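Long-range contacts in beta-N-acetylhexosaminidase (Akkermansia muciniphila, PDB 6JEA), which hydrolyses terminal non-reducing N-acetylhexosamine residues from N-glycans, chitobiose and related beta-N-acetylhexosaminides: residues Arg101-Ala106 / Gly163-Gln168; Met96-Arg101 / His125-Asp130; Tyr350-Phe355 / Pro398-Arg403. One frame throughout, in Å; residues are numbered along the deposited sequence.

Contact 1 of 3, residues Arg101-Ala106 / Gly163-Gln168; sequences RHFIPA and GMYTKQ. With NAG (2-acetamido-2-deoxy-beta-D-glucopyranose), chain B.
One face of the Phe103 ring is laid on the Gly163-Met164 backbone, and the Tyr165 ring meets it obliquely. Over that face sits Gly163, whose CA makes a CH-pi contact 3.9 Å from the Phe103 ring centroid, with its carbonyl carbon and Met164 N following on toward CD1 and CE1. The Tyr165 ring in turn takes Phe103 CE1 over the centre of one face, and Phe103 CE1 stands 3.4 Å from Tyr165 CE1. The two ring planes are 38° apart, so the pair is neither a parallel stack nor a T-shape. At its edge the Tyr165 ring meets Ile104 O: the hydroxyl OH donates to Ile104 O at 2.8 Å, in the carbonyl plane and on a lone pair.

Phe103 reaches across with CG anti to its backbone N (chi1 -175°), which carries the ring over the glycine. The Gly163 backbone lies directly against the ring face, with Gly163 C 3.6 Å from Phe103 CD1. Arg135 NH1 is hydrogen-bonded to Gly163 O, and the Arg135 backbone to that of Tyr165, while Leu109 of helix 106-118 packs on Ile104 and Tyr165.

Within the TIM-barrel catalytic domain of this family 20 glycosidase, the contact ties the loop between strand 92-97 and helix 106-118 to the chain entering helix 167-179. Two residues before Phe103, Arg101 grips the bound sugar, NH1 giving a hydrogen bond to NAG O4 (2.8 Å) and NH2 one to NAG O3 (3.1 Å). The chemistry is thus divided: aromatic surface and one well-directed phenol bond hold the Phe103-Ile104 part of the loop, and the guanidinium works on the sugar hydroxyls.

Contact 2 of 3, residues Met96-Arg101 / His125-Asp130; sequences MVDPAR and HLHLTD. With NAG (2-acetamido-2-deoxy-beta-D-glucopyranose), chain B.
Met96 and His125 both swing CG to the far side from N (chi1 -172° and 175°), so these side chains run side by side, and Met96 CG lies over one face of the imidazole, 3.5 Å from the His125 ring centroid. Met96 SD follows over the same ring, whose ND1 is hydrogen-bonded to His396. The His127 ring sets its CD2 edge against Asp98 OD1, ring and carboxylate planes 88° apart.

Strands 92-97 and 123-130 are parallel neighbours in the TIM barrel, joined through helix 106-118 as a beta-alpha-beta unit. His127 N donates to Val97 O at 2.9 Å, and past the paired strands Ala100 N donates to His127 O at 3.1 Å.

Past Val97 the charged groups gather. Arg101 NH1 forms a salt bridge with Asp98 OD2 (2.8 Å) in the guanidinium plane, whereas Asp130 OD2 sits over a guanidinium face, 3.1 Å from Arg101 NH2, a salt bridge of charges only, since no N-H of the guanidinium points at it. That oxygen also accepts a nearly straight bond from His127 NE2 (2.7 Å), in the imidazole plane. Asp130 OD1 is hydrogen-bonded to His193 ND1, also of the charge relay system, and a water bridges OD1 to Arg101 NH2.

Contact 3 of 3, residues Tyr350-Phe355 / Pro398-Arg403; sequences YCYLDF and PVWAER. With NAG (2-acetamido-2-deoxy-beta-D-glucopyranose), chain B.
Pro398 and the rings of Tyr352 and Trp400 form the apolar centre, with Pro398 CG 3.7 Å from Tyr352 CE1. This is the substrate pocket at the C-terminal end of a TIM-barrel strand, 392-399, facing the loop that follows helix 348-351. Trp400 presents its edge to the face of Tyr352 in a T-shaped pair, planes at 64°, with Trp400 NE1 standing over the centre of the phenol ring. One face of the indole is laid along the sugar, where NAG C5 comes 3.6 Å from Trp400 CG; Pro398 CB sits over the rim of the opposite face. Trp324, another substrate-binding residue, also touches Tyr352.

Farther back, Leu353 CB packs on Val399 CG2, and Leu353 N donates to Pro398 O at 3.0 Å, the backbone bond that joins the segments.

At the polar edge, Asp354 holds CG between its backbone N and carbonyl carbon (chi1 53°), which sets the carboxylate beside the indole and brings OD2 to the sugar. NAG O6 donates to Asp354 OD2 at 2.6 Å, while Tyr352 OH and NAG O1 share a hydrogen bond in which either may donate. Asp354 OD1, buried here, has no polar partner in the model. Glu402 OE2 is modelled as accepting from NAG O4, but 2.4 Å is too short to be trusted, and a single water donates to both Asp354 OD2 and Glu402 OE1.

Overall arrangement
All three contacts belong to the catalytic barrel and touch the same bound NAG, contact 1 through Arg101 alone. Contacts 1 and 2 share Arg101 and have centres about 10 Å apart; Tyr165 OH of contact 1 packs on Pro99 CB of contact 2 at 3.2 Å. Strand 92-97 lies beside strand 392-399, so contact 2 runs into contact 3, their centres about 11 Å apart, with Met96 O and Val399 N 2.9 Å apart in a probable hydrogen bond. Contacts 1 and 3, about 19 Å apart by their centres, still meet where His102 ND1 lies 2.6 Å from Ala401 O. Around the sugar, Arg101 serves O3 and O4, while contact 3 reaches O1, O4 and O6.

Contact 1 of 3, residues Arg101-Ala106 / Gly163-Gln168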
loop_
_atom_site.group_PDB
_atom_site.type_symbol
_atom_site.label_atom_id
_atom_site.label_comp_id
_atom_site.label_asym_id
_atom_site.label_seq_id
_atom_site.Cartn_x
_atom_site.Cartn_y
_atom_site.Cartn_z
ATOM N N ARG A 101 11.006 -7.866 2.114
ATOM C CA ARG A 101 11.874 -8.395 1.067
ATOM C C ARG A 101 13.175 -7.604 0.984
ATOM O O ARG A 101 14.261 -8.187 0.888
ATOM C CB ARG A 101 11.141 -8.390 -0.275
ATOM C CG ARG A 101 10.384 -9.680 -0.580
ATOM C CD ARG A 101 9.326 -9.985 0.468
ATOM N NE ARG A 101 8.579 -11.201 0.159
ATOM C CZ ARG A 101 7.498 -11.239 -0.615
ATOM N NH1 ARG A 101 7.032 -10.124 -1.164
ATOM N NH2 ARG A 101 6.882 -12.390 -0.839
ATOM N N HIS A 102 13.087 -6.276 1.024
ATOM C CA HIS A 102 14.267 -5.423 1.079
ATOM C C HIS A 102 13.985 -4.269 2.027
ATOM O O HIS A 102 13.058 -3.486 1.796
ATOM C CB HIS A 102 14.657 -4.906 -0.307
ATOM C CG HIS A 102 15.465 -5.881 -1.106
ATOM N ND1 HIS A 102 14.914 -6.681 -2.083
ATOM C CD2 HIS A 102 16.781 -6.198 -1.058
ATOM C CE1 HIS A 102 15.857 -7.440 -2.610
ATOM N NE2 HIS A 102 16.999 -7.167 -2.005
ATOM N N PHE A 103 14.787 -4.178 3.084
ATOM C CA PHE A 103 14.629 -3.144 4.097
ATOM C C PHE A 103 14.712 -1.757 3.473
ATOM O O PHE A 103 15.480 -1.521 2.535
ATOM C CB PHE A 103 15.706 -3.317 5.171
ATOM C CG PHE A 103 15.575 -2.377 6.333
ATOM C CD1 PHE A 103 14.564 -2.540 7.263
ATOM C CD2 PHE A 103 16.483 -1.346 6.512
ATOM C CE1 PHE A 103 14.448 -1.679 8.340
ATOM C CE2 PHE A 103 16.374 -0.482 7.588
ATOM C CZ PHE A 103 15.355 -0.648 8.503
ATOM N N ILE A 104 13.901 -0.839 3.988
ATOM C CA ILE A 104 13.889 0.541 3.506
ATOM C C ILE A 104 14.270 1.463 4.658
ATOM O O ILE A 104 13.510 1.581 5.630
ATOM C CB ILE A 104 12.519 0.924 2.928
ATOM C CG1 ILE A 104 12.039 -0.125 1.925
ATOM C CG2 ILE A 104 12.589 2.291 2.270
ATOM C CD1 ILE A 104 10.669 0.183 1.340
ATOM N N PRO A 105 15.424 2.126 4.599
ATOM C CA PRO A 105 15.805 3.052 5.671
ATOM C C PRO A 105 14.764 4.148 5.862
ATOM O O PRO A 105 13.975 4.459 4.967
ATOM C CB PRO A 105 17.138 3.631 5.185
ATOM C CG PRO A 105 17.668 2.609 4.232
ATOM C CD PRO A 105 16.466 2.011 3.564
ATOM N N ALA A 106 14.780 4.741 7.059
ATOM C CA ALA A 106 13.736 5.690 7.437
ATOM C C ALA A 106 13.723 6.915 6.527
ATOM O O ALA A 106 12.651 7.436 6.193
ATOM C CB ALA A 106 13.913 6.106 8.899
ATOM N N GLY A 163 18.141 -5.741 8.356
ATOM C CA GLY A 163 17.519 -4.502 8.774
ATOM C C GLY A 163 16.254 -4.712 9.580
ATOM O O GLY A 163 15.486 -5.641 9.315
ATOM N N MET A 164 16.036 -3.858 10.576
ATOM C CA MET A 164 14.829 -3.901 11.389
ATOM C C MET A 164 14.559 -2.502 11.923
ATOM O O MET A 164 15.478 -1.832 12.400
ATOM C CB MET A 164 14.966 -4.900 12.544
ATOM C CG MET A 164 13.831 -4.830 13.557
ATOM S SD MET A 164 13.938 -6.063 14.871
ATOM C CE MET A 164 13.271 -7.502 14.039
ATOM N N TYR A 165 13.307 -2.063 11.831
ATOM C CA TYR A 165 12.940 -0.755 12.350
ATOM C C TYR A 165 12.932 -0.772 13.871
ATOM O O TYR A 165 12.728 -1.812 14.501
ATOM C CB TYR A 165 11.567 -0.335 11.824
ATOM C CG TYR A 165 11.501 -0.278 10.318
ATOM C CD1 TYR A 165 12.117 0.751 9.620
ATOM C CD2 TYR A 165 10.836 -1.256 9.592
ATOM C CE1 TYR A 165 12.068 0.808 8.242
ATOM C CE2 TYR A 165 10.780 -1.207 8.210
ATOM C CZ TYR A 165 11.401 -0.174 7.541
ATOM O OH TYR A 165 11.357 -0.115 6.165
ATOM N N THR A 166 13.180 0.389 14.466
ATOM C CA THR A 166 12.967 0.538 15.895
ATOM C C THR A 166 11.547 1.027 16.150
ATOM O O THR A 166 10.875 1.559 15.261
ATOM C CB THR A 166 13.969 1.514 16.518
ATOM O OG1 THR A 166 13.700 2.844 16.056
ATOM C CG2 THR A 166 15.397 1.124 16.152
ATOM N N LYS A 167 11.087 0.821 17.385
ATOM C CA LYS A 167 9.804 1.381 17.789
ATOM C C LYS A 167 9.787 2.888 17.578
ATOM O O LYS A 167 8.792 3.451 17.103
ATOM C CB LYS A 167 9.528 1.035 19.250
ATOM C CG LYS A 167 8.112 1.311 19.707
ATOM C CD LYS A 167 7.846 0.654 21.055
ATOM C CE LYS A 167 6.384 0.782 21.431
ATOM N NZ LYS A 167 6.031 -0.018 22.632
ATOM N N GLN A 168 10.900 3.550 17.901
ATOM C CA GLN A 168 10.989 4.995 17.744
ATOM C C GLN A 168 10.898 5.396 16.277
ATOM O O GLN A 168 10.196 6.353 15.931
ATOM C CB GLN A 168 12.291 5.492 18.365
ATOM C CG GLN A 168 12.243 6.911 18.858
ATOM C CD GLN A 168 13.475 7.281 19.645
ATOM O OE1 GLN A 168 13.411 7.481 20.859
ATOM N NE2 GLN A 168 14.611 7.372 18.963
HETATM C C1 NAG B . 1.800 -11.367 -4.734
HETATM C C2 NAG B . 2.212 -12.100 -3.454
HETATM C C3 NAG B . 3.549 -11.570 -2.934
HETATM C C4 NAG B . 4.598 -11.549 -4.037
HETATM C C5 NAG B . 4.057 -10.812 -5.255
HETATM C C6 NAG B . 5.007 -10.820 -6.427
HETATM C C7 NAG B . 0.395 -12.960 -2.039
HETATM C C8 NAG B . -0.609 -12.622 -0.982
HETATM N N2 NAG B . 1.186 -11.958 -2.435
HETATM O O1 NAG B . 0.648 -11.949 -5.250
HETATM O O3 NAG B . 3.989 -12.400 -1.866
HETATM O O4 NAG B . 5.771 -10.884 -3.581
HETATM O O5 NAG B . 2.849 -11.446 -5.692
HETATM O O6 NAG B . 4.480 -10.077 -7.518
HETATM O O7 NAG B . 0.488 -14.088 -2.513
#

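Contact 2 of 3, residues Met96-Arg101 / His125-Asp130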
loop_
_atom_site.group_PDB
_atom_site.type_symbol
_atom_site.label_atom_id
_atom_site.label_comp_id
_atom_site.label_asym_id
_atom_site.label_seq_id
_atom_site.Cartn_x
_atom_site.Cartn_y
_atom_site.Cartn_z
ATOM N N MET A 96 1.653 0.268 -1.153
ATOM C CA MET A 96 2.258 -0.705 -0.252
ATOM C C MET A 96 3.746 -0.818 -0.544
ATOM O O MET A 96 4.143 -1.075 -1.685
ATOM C CB MET A 96 1.606 -2.086 -0.383
ATOM C CG MET A 96 2.071 -3.072 0.683
ATOM S SD MET A 96 1.948 -4.803 0.195
ATOM C CE MET A 96 3.365 -4.912 -0.897
ATOM N N VAL A 97 4.559 -0.632 0.487
ATOM C CA VAL A 97 5.980 -0.911 0.412
ATOM C C VAL A 97 6.242 -2.238 1.107
ATOM O O VAL A 97 5.479 -2.687 1.971
ATOM C CB VAL A 97 6.843 0.213 1.022
ATOM C CG1 VAL A 97 6.622 1.509 0.272
ATOM C CG2 VAL A 97 6.537 0.374 2.505
ATOM N N ASP A 98 7.352 -2.867 0.730
ATOM C CA ASP A 98 7.680 -4.232 1.136
ATOM C C ASP A 98 9.066 -4.252 1.771
ATOM O O ASP A 98 10.036 -4.725 1.166
ATOM C CB ASP A 98 7.603 -5.164 -0.075
ATOM C CG ASP A 98 7.825 -6.618 0.280
ATOM O OD1 ASP A 98 7.985 -6.935 1.477
ATOM O OD2 ASP A 98 7.840 -7.447 -0.656
ATOM N N PRO A 99 9.198 -3.740 3.001
ATOM C CA PRO A 99 10.503 -3.802 3.679
ATOM C C PRO A 99 10.903 -5.207 4.098
ATOM O O PRO A 99 12.081 -5.430 4.402
ATOM C CB PRO A 99 10.313 -2.888 4.895
ATOM C CG PRO A 99 8.850 -2.914 5.155
ATOM C CD PRO A 99 8.193 -3.023 3.807
ATOM N N ALA A 100 9.966 -6.156 4.127
ATOM C CA ALA A 100 10.324 -7.536 4.436
ATOM C C ALA A 100 11.284 -8.103 3.397
ATOM O O ALA A 100 12.278 -8.752 3.745
ATOM C CB ALA A 100 9.064 -8.397 4.531
ATOM N N ARG A 101 11.006 -7.866 2.114
ATOM C CA ARG A 101 11.874 -8.395 1.067
ATOM C C ARG A 101 13.175 -7.604 0.984
ATOM O O ARG A 101 14.261 -8.187 0.888
ATOM C CB ARG A 101 11.141 -8.390 -0.275
ATOM C CG ARG A 101 10.384 -9.680 -0.580
ATOM C CD ARG A 101 9.326 -9.985 0.468
ATOM N NE ARG A 101 8.579 -11.201 0.159
ATOM C CZ ARG A 101 7.498 -11.239 -0.615
ATOM N NH1 ARG A 101 7.032 -10.124 -1.164
ATOM N NH2 ARG A 101 6.882 -12.390 -0.839
ATOM N N HIS A 125 0.975 1.167 3.319
ATOM C CA HIS A 125 0.858 -0.210 3.781
ATOM C C HIS A 125 2.260 -0.803 3.884
ATOM O O HIS A 125 2.989 -0.863 2.890
ATOM C CB HIS A 125 -0.030 -0.988 2.805
ATOM C CG HIS A 125 -0.154 -2.451 3.091
ATOM N ND1 HIS A 125 -0.794 -3.314 2.226
ATOM C CD2 HIS A 125 0.273 -3.208 4.130
ATOM C CE1 HIS A 125 -0.752 -4.539 2.717
ATOM N NE2 HIS A 125 -0.110 -4.502 3.872
ATOM N N LEU A 126 2.641 -1.236 5.086
ATOM C CA LEU A 126 3.973 -1.781 5.338
ATOM C C LEU A 126 3.890 -3.303 5.400
ATOM O O LEU A 126 3.353 -3.859 6.364
ATOM C CB LEU A 126 4.554 -1.228 6.639
ATOM C CG LEU A 126 4.528 0.280 6.895
ATOM C CD1 LEU A 126 5.157 0.595 8.250
ATOM C CD2 LEU A 126 5.233 1.039 5.791
ATOM N N HIS A 127 4.431 -3.976 4.383
ATOM C CA HIS A 127 4.571 -5.432 4.395
ATOM C C HIS A 127 5.808 -5.757 5.222
ATOM O O HIS A 127 6.922 -5.858 4.708
ATOM C CB HIS A 127 4.678 -5.974 2.973
ATOM C CG HIS A 127 4.552 -7.463 2.879
ATOM N ND1 HIS A 127 3.345 -8.117 2.994
ATOM C CD2 HIS A 127 5.484 -8.425 2.676
ATOM C CE1 HIS A 127 3.536 -9.417 2.868
ATOM N NE2 HIS A 127 4.826 -9.631 2.674
ATOM N N LEU A 128 5.604 -5.921 6.531
ATOM C CA LEU A 128 6.721 -5.937 7.471
ATOM C C LEU A 128 7.396 -7.300 7.593
ATOM O O LEU A 128 8.572 -7.367 7.968
ATOM C CB LEU A 128 6.238 -5.486 8.849
ATOM C CG LEU A 128 5.788 -4.029 8.950
ATOM C CD1 LEU A 128 5.008 -3.790 10.238
ATOM C CD2 LEU A 128 6.999 -3.114 8.865
ATOM N N THR A 129 6.681 -8.388 7.316
ATOM C CA THR A 129 7.178 -9.732 7.577
ATOM C C THR A 129 6.889 -10.634 6.385
ATOM O O THR A 129 5.843 -10.511 5.742
ATOM C CB THR A 129 6.531 -10.341 8.834
ATOM O OG1 THR A 129 5.157 -10.645 8.563
ATOM C CG2 THR A 129 6.602 -9.377 10.015
ATOM N N ASP A 130 7.813 -11.541 6.104
ATOM C CA ASP A 130 7.642 -12.559 5.068
ATOM C C ASP A 130 8.743 -13.594 5.266
ATOM O O ASP A 130 9.445 -13.584 6.286
ATOM C CB ASP A 130 7.661 -11.945 3.666
ATOM C CG ASP A 130 6.756 -12.684 2.694
ATOM O OD1 ASP A 130 6.882 -13.922 2.577
ATOM O OD2 ASP A 130 5.905 -12.028 2.059
HETATM C C1 NAG B . 1.800 -11.367 -4.734
HETATM C C2 NAG B . 2.212 -12.100 -3.454
HETATM C C3 NAG B . 3.549 -11.570 -2.934
HETATM C C4 NAG B . 4.598 -11.549 -4.037
HETATM C C5 NAG B . 4.057 -10.812 -5.255
HETATM C C6 NAG B . 5.007 -10.820 -6.427
HETATM C C7 NAG B . 0.395 -12.960 -2.039
HETATM C C8 NAG B . -0.609 -12.622 -0.982
HETATM N N2 NAG B . 1.186 -11.958 -2.435
HETATM O O1 NAG B . 0.648 -11.949 -5.250
HETATM O O3 NAG B . 3.989 -12.400 -1.866
HETATM O O4 NAG B . 5.771 -10.884 -3.581
HETATM O O5 NAG B . 2.849 -11.446 -5.692
HETATM O O6 NAG B . 4.480 -10.077 -7.518
HETATM O O7 NAG B . 0.488 -14.088 -2.513
HETATM O O HOH W 1 7.736 -15.181 -0.101
#

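Contact 3 of 3, residues Tyr350-Phe355 / Pro398-Arg403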
loop_
_atom_site.group_PDB
_atom_site.type_symbol
_atom_site.label_atom_id
_atom_site.label_comp_id
_atom_site.label_asym_id
_atom_site.label_seq_id
_atom_site.Cartn_x
_atom_site.Cartn_y
_atom_site.Cartn_z
ATOM N N TYR A 350 -3.548 -4.437 -12.887
ATOM C CA TYR A 350 -3.372 -2.996 -12.989
ATOM C C TYR A 350 -2.518 -2.386 -11.889
ATOM O O TYR A 350 -1.961 -1.302 -12.101
ATOM C CB TYR A 350 -4.734 -2.282 -12.969
ATOM C CG TYR A 350 -5.709 -2.726 -14.034
ATOM C CD1 TYR A 350 -6.570 -3.796 -13.813
ATOM C CD2 TYR A 350 -5.784 -2.064 -15.252
ATOM C CE1 TYR A 350 -7.468 -4.200 -14.779
ATOM C CE2 TYR A 350 -6.681 -2.463 -16.226
ATOM C CZ TYR A 350 -7.521 -3.531 -15.984
ATOM O OH TYR A 350 -8.414 -3.933 -16.950
ATOM N N CYS A 351 -2.399 -3.034 -10.726
ATOM C CA CYS A 351 -1.891 -2.368 -9.536
ATOM C C CYS A 351 -0.562 -2.899 -9.014
ATOM O O CYS A 351 0.014 -2.270 -8.120
ATOM C CB CYS A 351 -2.929 -2.447 -8.405
ATOM S SG CYS A 351 -4.553 -1.762 -8.823
ATOM N N TYR A 352 -0.057 -4.022 -9.523
ATOM C CA TYR A 352 1.230 -4.540 -9.063
ATOM C C TYR A 352 2.350 -3.758 -9.738
ATOM O O TYR A 352 2.612 -3.940 -10.931
ATOM C CB TYR A 352 1.363 -6.032 -9.351
ATOM C CG TYR A 352 0.737 -6.929 -8.304
ATOM C CD1 TYR A 352 -0.292 -6.473 -7.490
ATOM C CD2 TYR A 352 1.188 -8.229 -8.121
ATOM C CE1 TYR A 352 -0.866 -7.290 -6.538
ATOM C CE2 TYR A 352 0.620 -9.053 -7.171
ATOM C CZ TYR A 352 -0.405 -8.579 -6.383
ATOM O OH TYR A 352 -0.969 -9.400 -5.434
ATOM N N LEU A 353 3.021 -2.900 -8.976
ATOM C CA LEU A 353 4.055 -2.033 -9.521
ATOM C C LEU A 353 5.444 -2.653 -9.466
ATOM O O LEU A 353 6.418 -1.978 -9.813
ATOM C CB LEU A 353 4.052 -0.687 -8.791
ATOM C CG LEU A 353 2.735 0.086 -8.899
ATOM C CD1 LEU A 353 2.901 1.525 -8.433
ATOM C CD2 LEU A 353 2.188 0.034 -10.321
ATOM N N ASP A 354 5.564 -3.913 -9.042
ATOM C CA ASP A 354 6.831 -4.616 -9.192
ATOM C C ASP A 354 7.044 -5.118 -10.614
ATOM O O ASP A 354 8.187 -5.387 -10.998
ATOM C CB ASP A 354 6.923 -5.789 -8.210
ATOM C CG ASP A 354 5.731 -6.732 -8.297
ATOM O OD1 ASP A 354 4.593 -6.251 -8.496
ATOM O OD2 ASP A 354 5.937 -7.959 -8.153
ATOM N N PHE A 355 5.978 -5.230 -11.401
ATOM C CA PHE A 355 6.108 -5.690 -12.772
ATOM C C PHE A 355 6.778 -4.615 -13.625
ATOM O O PHE A 355 6.634 -3.418 -13.357
ATOM C CB PHE A 355 4.740 -6.036 -13.359
ATOM C CG PHE A 355 4.024 -7.152 -12.640
ATOM C CD1 PHE A 355 4.688 -7.953 -11.721
ATOM C CD2 PHE A 355 2.684 -7.400 -12.891
ATOM C CE1 PHE A 355 4.025 -8.973 -11.059
ATOM C CE2 PHE A 355 2.018 -8.423 -12.235
ATOM C CZ PHE A 355 2.692 -9.209 -11.316
ATOM N N PRO A 398 0.460 -2.313 -4.682
ATOM C CA PRO A 398 1.616 -2.897 -3.991
ATOM C C PRO A 398 2.883 -2.839 -4.830
ATOM O O PRO A 398 2.886 -3.128 -6.028
ATOM C CB PRO A 398 1.191 -4.357 -3.767
ATOM C CG PRO A 398 -0.262 -4.440 -4.188
ATOM C CD PRO A 398 -0.459 -3.347 -5.174
ATOM N N VAL A 399 3.983 -2.466 -4.178
ATOM C CA VAL A 399 5.287 -2.461 -4.832
ATOM C C VAL A 399 6.156 -3.548 -4.213
ATOM O O VAL A 399 7.061 -3.255 -3.423
ATOM C CB VAL A 399 5.966 -1.082 -4.730
ATOM C CG1 VAL A 399 7.092 -0.973 -5.744
ATOM C CG2 VAL A 399 4.951 0.029 -4.936
ATOM N N TRP A 400 5.882 -4.805 -4.568
ATOM C CA TRP A 400 6.637 -5.930 -4.029
ATOM C C TRP A 400 8.120 -5.786 -4.353
ATOM O O TRP A 400 8.496 -5.385 -5.457
ATOM C CB TRP A 400 6.098 -7.242 -4.593
ATOM C CG TRP A 400 4.631 -7.405 -4.389
ATOM C CD1 TRP A 400 3.649 -7.223 -5.317
ATOM C CD2 TRP A 400 3.971 -7.772 -3.171
ATOM N NE1 TRP A 400 2.418 -7.460 -4.757
ATOM C CE2 TRP A 400 2.588 -7.800 -3.440
ATOM C CE3 TRP A 400 4.415 -8.085 -1.883
ATOM C CZ2 TRP A 400 1.645 -8.127 -2.467
ATOM C CZ3 TRP A 400 3.475 -8.411 -0.917
ATOM C CH2 TRP A 400 2.106 -8.428 -1.215
ATOM N N ALA A 401 8.968 -6.123 -3.384
ATOM C CA ALA A 401 10.373 -5.740 -3.437
ATOM C C ALA A 401 11.318 -6.938 -3.402
ATOM O O ALA A 401 12.413 -6.849 -2.843
ATOM C CB ALA A 401 10.698 -4.770 -2.302
ATOM N N GLU A 402 10.921 -8.064 -4.000
ATOM C CA GLU A 402 11.873 -9.157 -4.182
ATOM C C GLU A 402 13.071 -8.702 -5.006
ATOM O O GLU A 402 14.215 -9.064 -4.707
ATOM C CB GLU A 402 11.199 -10.355 -4.855
ATOM C CG GLU A 402 10.215 -11.116 -3.985
ATOM C CD GLU A 402 8.772 -10.724 -4.246
ATOM O OE1 GLU A 402 8.495 -9.515 -4.415
ATOM O OE2 GLU A 402 7.914 -11.632 -4.287
ATOM N N ARG A 403 12.826 -7.896 -6.044
ATOM C CA ARG A 403 13.858 -7.450 -6.973
ATOM C C ARG A 403 14.019 -5.930 -6.961
ATOM O O ARG A 403 14.368 -5.331 -7.981
ATOM C CB ARG A 403 13.547 -7.939 -8.387
ATOM C CG ARG A 403 13.413 -9.450 -8.513
ATOM C CD ARG A 403 14.764 -10.143 -8.443
ATOM N NE ARG A 403 14.646 -11.575 -8.693
ATOM C CZ ARG A 403 15.678 -12.406 -8.806
ATOM N NH1 ARG A 403 16.919 -11.951 -8.695
ATOM N NH2 ARG A 403 15.469 -13.695 -9.034
HETATM C C1 NAG B . 1.800 -11.367 -4.734
HETATM C C2 NAG B . 2.212 -12.100 -3.454
HETATM C C3 NAG B . 3.549 -11.570 -2.934
HETATM C C4 NAG B . 4.598 -11.549 -4.037
HETATM C C5 NAG B . 4.057 -10.812 -5.255
HETATM C C6 NAG B . 5.007 -10.820 -6.427
HETATM C C7 NAG B . 0.395 -12.960 -2.039
HETATM C C8 NAG B . -0.609 -12.622 -0.982
HETATM N N2 NAG B . 1.186 -11.958 -2.435
HETATM O O1 NAG B . 0.648 -11.949 -5.250
HETATM O O3 NAG B . 3.989 -12.400 -1.866
HETATM O O4 NAG B . 5.771 -10.884 -3.581
HETATM O O5 NAG B . 2.849 -11.446 -5.692
HETATM O O6 NAG B . 4.480 -10.077 -7.518
HETATM O O7 NAG B . 0.488 -14.088 -2.513
HETATM O O HOH W 2 8.143 -9.016 -7.062
#